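Lipase (Photobacterium sp. M37, PDB 2ORY) probably catalyses the hydrolysis of triacylglycerols to release fatty acids, as a cold-adapted lipase of the alpha/beta-hydrolase fold. Local coordinates at residues T43-P46 with F47-D50; I76-K79 with G80-G83. All coordinates share one frame; numbering follows the deposited sequence.

Interaction 1. Residues T43-P46 with F47-D50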
loop_
_atom_site.group_PDB
_atom_site.type_symbol
_atom_site.label_atom_id
_atom_site.label_comp_id
_atom_site.label_asym_id
_atom_site.label_seq_id
_atom_site.Cartn_x
_atom_site.Cartn_y
_atom_site.Cartn_z
ATOM N N THR A 43 -15.208 8.065 15.308
ATOM C CA THR A 43 -14.970 9.489 15.437
ATOM C C THR A 43 -14.460 10.197 14.194
ATOM O O THR A 43 -14.732 11.383 13.995
ATOM C CB THR A 43 -13.988 9.749 16.588
ATOM O OG1 THR A 43 -12.722 9.149 16.281
ATOM C CG2 THR A 43 -14.530 9.145 17.888
ATOM N N TRP A 44 -13.708 9.487 13.358
ATOM C CA TRP A 44 -13.170 10.092 12.136
ATOM C C TRP A 44 -14.327 10.535 11.244
ATOM O O TRP A 44 -15.258 9.760 11.002
ATOM C CB TRP A 44 -12.305 9.078 11.380
ATOM C CG TRP A 44 -10.940 8.818 11.964
ATOM C CD1 TRP A 44 -10.583 8.849 13.283
ATOM C CD2 TRP A 44 -9.777 8.399 11.245
ATOM N NE1 TRP A 44 -9.270 8.472 13.430
ATOM C CE2 TRP A 44 -8.751 8.187 12.197
ATOM C CE3 TRP A 44 -9.501 8.176 9.889
ATOM C CZ2 TRP A 44 -7.470 7.760 11.831
ATOM C CZ3 TRP A 44 -8.223 7.752 9.526
ATOM C CH2 TRP A 44 -7.228 7.548 10.492
ATOM N N LYS A 45 -14.265 11.770 10.751
ATOM C CA LYS A 45 -15.323 12.300 9.893
ATOM C C LYS A 45 -15.745 11.333 8.773
ATOM O O LYS A 45 -16.901 10.905 8.708
ATOM C CB LYS A 45 -14.896 13.635 9.272
ATOM C CG LYS A 45 -14.734 14.795 10.242
ATOM C CD LYS A 45 -14.455 16.080 9.463
ATOM C CE LYS A 45 -14.012 17.228 10.366
ATOM N NZ LYS A 45 -13.691 18.487 9.610
ATOM N N PRO A 46 -14.808 10.966 7.884
ATOM C CA PRO A 46 -15.141 10.051 6.790
ATOM C C PRO A 46 -15.842 8.744 7.178
ATOM O O PRO A 46 -16.494 8.114 6.340
ATOM C CB PRO A 46 -13.786 9.824 6.112
ATOM C CG PRO A 46 -12.815 10.030 7.208
ATOM C CD PRO A 46 -13.362 11.238 7.911
ATOM N N PHE A 47 -15.732 8.338 8.438
ATOM C CA PHE A 47 -16.370 7.096 8.868
ATOM C C PHE A 47 -17.714 7.317 9.573
ATOM O O PHE A 47 -18.349 6.360 9.997
ATOM C CB PHE A 47 -15.446 6.303 9.810
ATOM C CG PHE A 47 -14.089 5.970 9.225
ATOM C CD1 PHE A 47 -13.957 5.562 7.897
ATOM C CD2 PHE A 47 -12.942 6.039 10.014
ATOM C CE1 PHE A 47 -12.695 5.227 7.359
ATOM C CE2 PHE A 47 -11.683 5.707 9.491
ATOM C CZ PHE A 47 -11.561 5.300 8.156
ATOM N N GLN A 48 -18.153 8.566 9.684
ATOM C CA GLN A 48 -19.405 8.863 10.378
ATOM C C GLN A 48 -20.659 8.792 9.506
ATOM O O GLN A 48 -21.780 8.852 10.011
ATOM C CB GLN A 48 -19.324 10.251 11.029
ATOM C CG GLN A 48 -18.228 10.386 12.078
ATOM C CD GLN A 48 -18.024 11.825 12.535
ATOM O OE1 GLN A 48 -17.890 12.739 11.717
ATOM N NE2 GLN A 48 -17.984 12.029 13.850
ATOM N N GLU A 49 -20.478 8.655 8.202
ATOM C CA GLU A 49 -21.616 8.609 7.298
ATOM C C GLU A 49 -22.173 7.201 7.098
ATOM O O GLU A 49 -23.160 7.010 6.383
ATOM C CB GLU A 49 -21.215 9.216 5.950
ATOM C CG GLU A 49 -20.504 10.561 6.087
ATOM C CD GLU A 49 -20.218 11.215 4.751
ATOM O OE1 GLU A 49 -19.573 10.570 3.892
ATOM O OE2 GLU A 49 -20.633 12.379 4.565
ATOM N N ASP A 50 -21.537 6.217 7.723
ATOM C CA ASP A 50 -21.975 4.823 7.611
ATOM C C ASP A 50 -21.586 4.104 8.894
ATOM O O ASP A 50 -21.008 4.702 9.796
ATOM C CB ASP A 50 -21.288 4.129 6.424
ATOM C CG ASP A 50 -21.569 4.811 5.097
ATOM O OD1 ASP A 50 -22.666 4.602 4.536
ATOM O OD2 ASP A 50 -20.689 5.557 4.614
#

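Interaction 2. Residues I76-K79 with G80-G83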
loop_
_atom_site.group_PDB
_atom_site.type_symbol
_atom_site.label_atom_id
_atom_site.label_comp_id
_atom_site.label_asym_id
_atom_site.label_seq_id
_atom_site.Cartn_x
_atom_site.Cartn_y
_atom_site.Cartn_z
ATOM N N ILE A 76 -12.745 -4.425 6.604
ATOM C CA ILE A 76 -13.857 -3.656 7.183
ATOM C C ILE A 76 -15.083 -3.963 6.332
ATOM O O ILE A 76 -14.998 -3.995 5.107
ATOM C CB ILE A 76 -13.657 -2.111 7.099
ATOM C CG1 ILE A 76 -12.247 -1.721 7.530
ATOM C CG2 ILE A 76 -14.681 -1.400 7.956
ATOM C CD1 ILE A 76 -11.245 -1.820 6.379
ATOM N N GLN A 77 -16.217 -4.178 6.980
ATOM C CA GLN A 77 -17.454 -4.451 6.267
ATOM C C GLN A 77 -18.456 -3.347 6.578
ATOM O O GLN A 77 -18.648 -2.987 7.739
ATOM C CB GLN A 77 -18.039 -5.799 6.699
ATOM C CG GLN A 77 -19.396 -6.103 6.070
ATOM C CD GLN A 77 -19.993 -7.426 6.532
ATOM O OE1 GLN A 77 -20.999 -7.885 5.991
ATOM N NE2 GLN A 77 -19.379 -8.040 7.538
ATOM N N LYS A 78 -19.081 -2.803 5.541
ATOM C CA LYS A 78 -20.089 -1.767 5.725
ATOM C C LYS A 78 -21.367 -2.407 6.279
ATOM O O LYS A 78 -21.940 -3.290 5.640
ATOM C CB LYS A 78 -20.391 -1.086 4.388
ATOM C CG LYS A 78 -21.723 -0.339 4.359
ATOM C CD LYS A 78 -21.555 1.146 4.108
ATOM C CE LYS A 78 -21.045 1.427 2.707
ATOM N NZ LYS A 78 -21.059 2.887 2.406
ATOM N N LYS A 79 -21.811 -1.968 7.458
ATOM C CA LYS A 79 -23.028 -2.516 8.082
ATOM C C LYS A 79 -24.231 -2.389 7.154
ATOM O O LYS A 79 -24.333 -1.440 6.382
ATOM C CB LYS A 79 -23.358 -1.777 9.384
ATOM C CG LYS A 79 -22.451 -2.064 10.569
ATOM C CD LYS A 79 -22.575 -3.499 11.027
ATOM C CE LYS A 79 -22.271 -3.619 12.511
ATOM N NZ LYS A 79 -23.292 -2.919 13.356
ATOM N N GLY A 80 -25.154 -3.337 7.245
ATOM C CA GLY A 80 -26.333 -3.279 6.400
ATOM C C GLY A 80 -26.061 -3.695 4.965
ATOM O O GLY A 80 -26.635 -4.669 4.474
ATOM N N ALA A 81 -25.189 -2.956 4.289
ATOM C CA ALA A 81 -24.850 -3.272 2.911
ATOM C C ALA A 81 -24.388 -4.715 2.830
ATOM O O ALA A 81 -23.405 -5.099 3.469
ATOM C CB ALA A 81 -23.754 -2.353 2.424
ATOM N N GLU A 82 -25.100 -5.519 2.050
ATOM C CA GLU A 82 -24.743 -6.923 1.900
ATOM C C GLU A 82 -23.544 -7.063 0.973
ATOM O O GLU A 82 -23.535 -6.510 -0.127
ATOM C CB GLU A 82 -25.933 -7.713 1.349
ATOM C CG GLU A 82 -27.122 -7.752 2.305
ATOM C CD GLU A 82 -28.334 -8.486 1.740
ATOM O OE1 GLU A 82 -28.198 -9.160 0.691
ATOM O OE2 GLU A 82 -29.421 -8.394 2.359
ATOM N N GLY A 83 -22.529 -7.789 1.429
ATOM C CA GLY A 83 -21.339 -7.989 0.618
ATOM C C GLY A 83 -20.609 -6.737 0.163
ATOM O O GLY A 83 -20.382 -6.552 -1.031
#

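Interaction 1. Residues T43-P46 with F47-D50
Two overlapping beta turns, flanked by the nearly parallel rings of W44 and F47, make this local contact in the loop that leads from helix 30-43 to strand 52-63, an outermost strand of the main sheet in this alpha/beta-hydrolase fold. The first turn runs from W44 to F47 and is closed by F47 N donating to W44 O at 3.0 Å, a somewhat bent bond. The second, shifted by one residue, is closed by Q48 N and K45 O at 2.8 Å, and this bond is straighter. P46 serves both turns, as the third residue of the first and the second residue of the second; in the latter, from K45 to Q48, its ring-restricted phi suits type I geometry well. The tight reversal brings W44 and F47 to the same side of the loop. Each CG stands beside its own backbone N, opposite the carbonyl carbon (chi1 -76° and -57°), and the two side chains run alongside each other in one direction. Their planes differ by 14°, yet the six-membered ring of W44 and the ring of F47 are slid so far apart that they barely overlap. The touching is done by W44 CE3 and F47 CE2, which come to 3.3 Å. Helix 5-15 supplies A11, F12 and M15 to pack against F47, and M15 also reaches W44, so the aromatic side of the loop is buried against that helix. The other side is exposed. There Q48 folds back across the turn, its extended chain laid over the backbone of the preceding residues: CG comes to 3.2 Å from W44 O, while the amide oxygen OE1 lies 3.2 Å from K45 CA.

Interaction 2. Residues I76-K79 with G80-G83
K78 lays the base of its aliphatic chain against the methyl group of A81, with K78 CG pressed to 3.5 Å from A81 CB, tighter than ordinary van der Waals contact. The approach depends on the first torsion of the lysine, which puts CG anti to the backbone N (chi1 161°) and beside the carbonyl carbon. Beyond CG the chain bends twice and carries its charged end away from the alanine, to a salt bridge between NZ and D50 OD1, so this part of the contact is purely apolar. The intervening chain reverses through a gamma turn of the classic kind, centred on G80. Its phi of 76° and psi of -62° match that conformation, and the positive phi is one that glycine adopts readily. A81 N donates to K79 O over 2.7 Å, but the bond is bent and weak, as is usual when so small a ring is closed. Two acceptors are also brought together: K78 O lies 3.2 Å from A81 O, a close approach without a proton to share, which is probably somewhat unfavourable. The result is a compact surface connection in which one carbon-carbon touch accompanies a single weak backbone bond. Within the sheet, the loop joins the antiparallel strands 66-78 and 84-90, and backbone bonding between K78 and E84 closes its base. Strand 52-63 flanks the first of them, with Q77 bonded through its backbone to E53, while the backbone of G83 is linked to K167 of strand 166-173.

Both contacts show how a short chain reversal can be stabilised at the margin of a sheet, but they draw on different chemistry. Interaction 1 is partly buried: its aromatic side turns toward helix 5-15, and two backbone bonds close its turns. Interaction 2 is a surface contact at the end of a beta hairpin, with one weak bond and a small apolar touch. Interactions 1 and 2 come in series along the chain, their centres about 15 Å apart, and strand 52-63 and most of strand 66-78 lie between them. A salt bridge joins them directly, D50 OD1 lying 3.2 Å from K78 NZ, so the loop before strand 52-63 is tied to the end of strand 66-78.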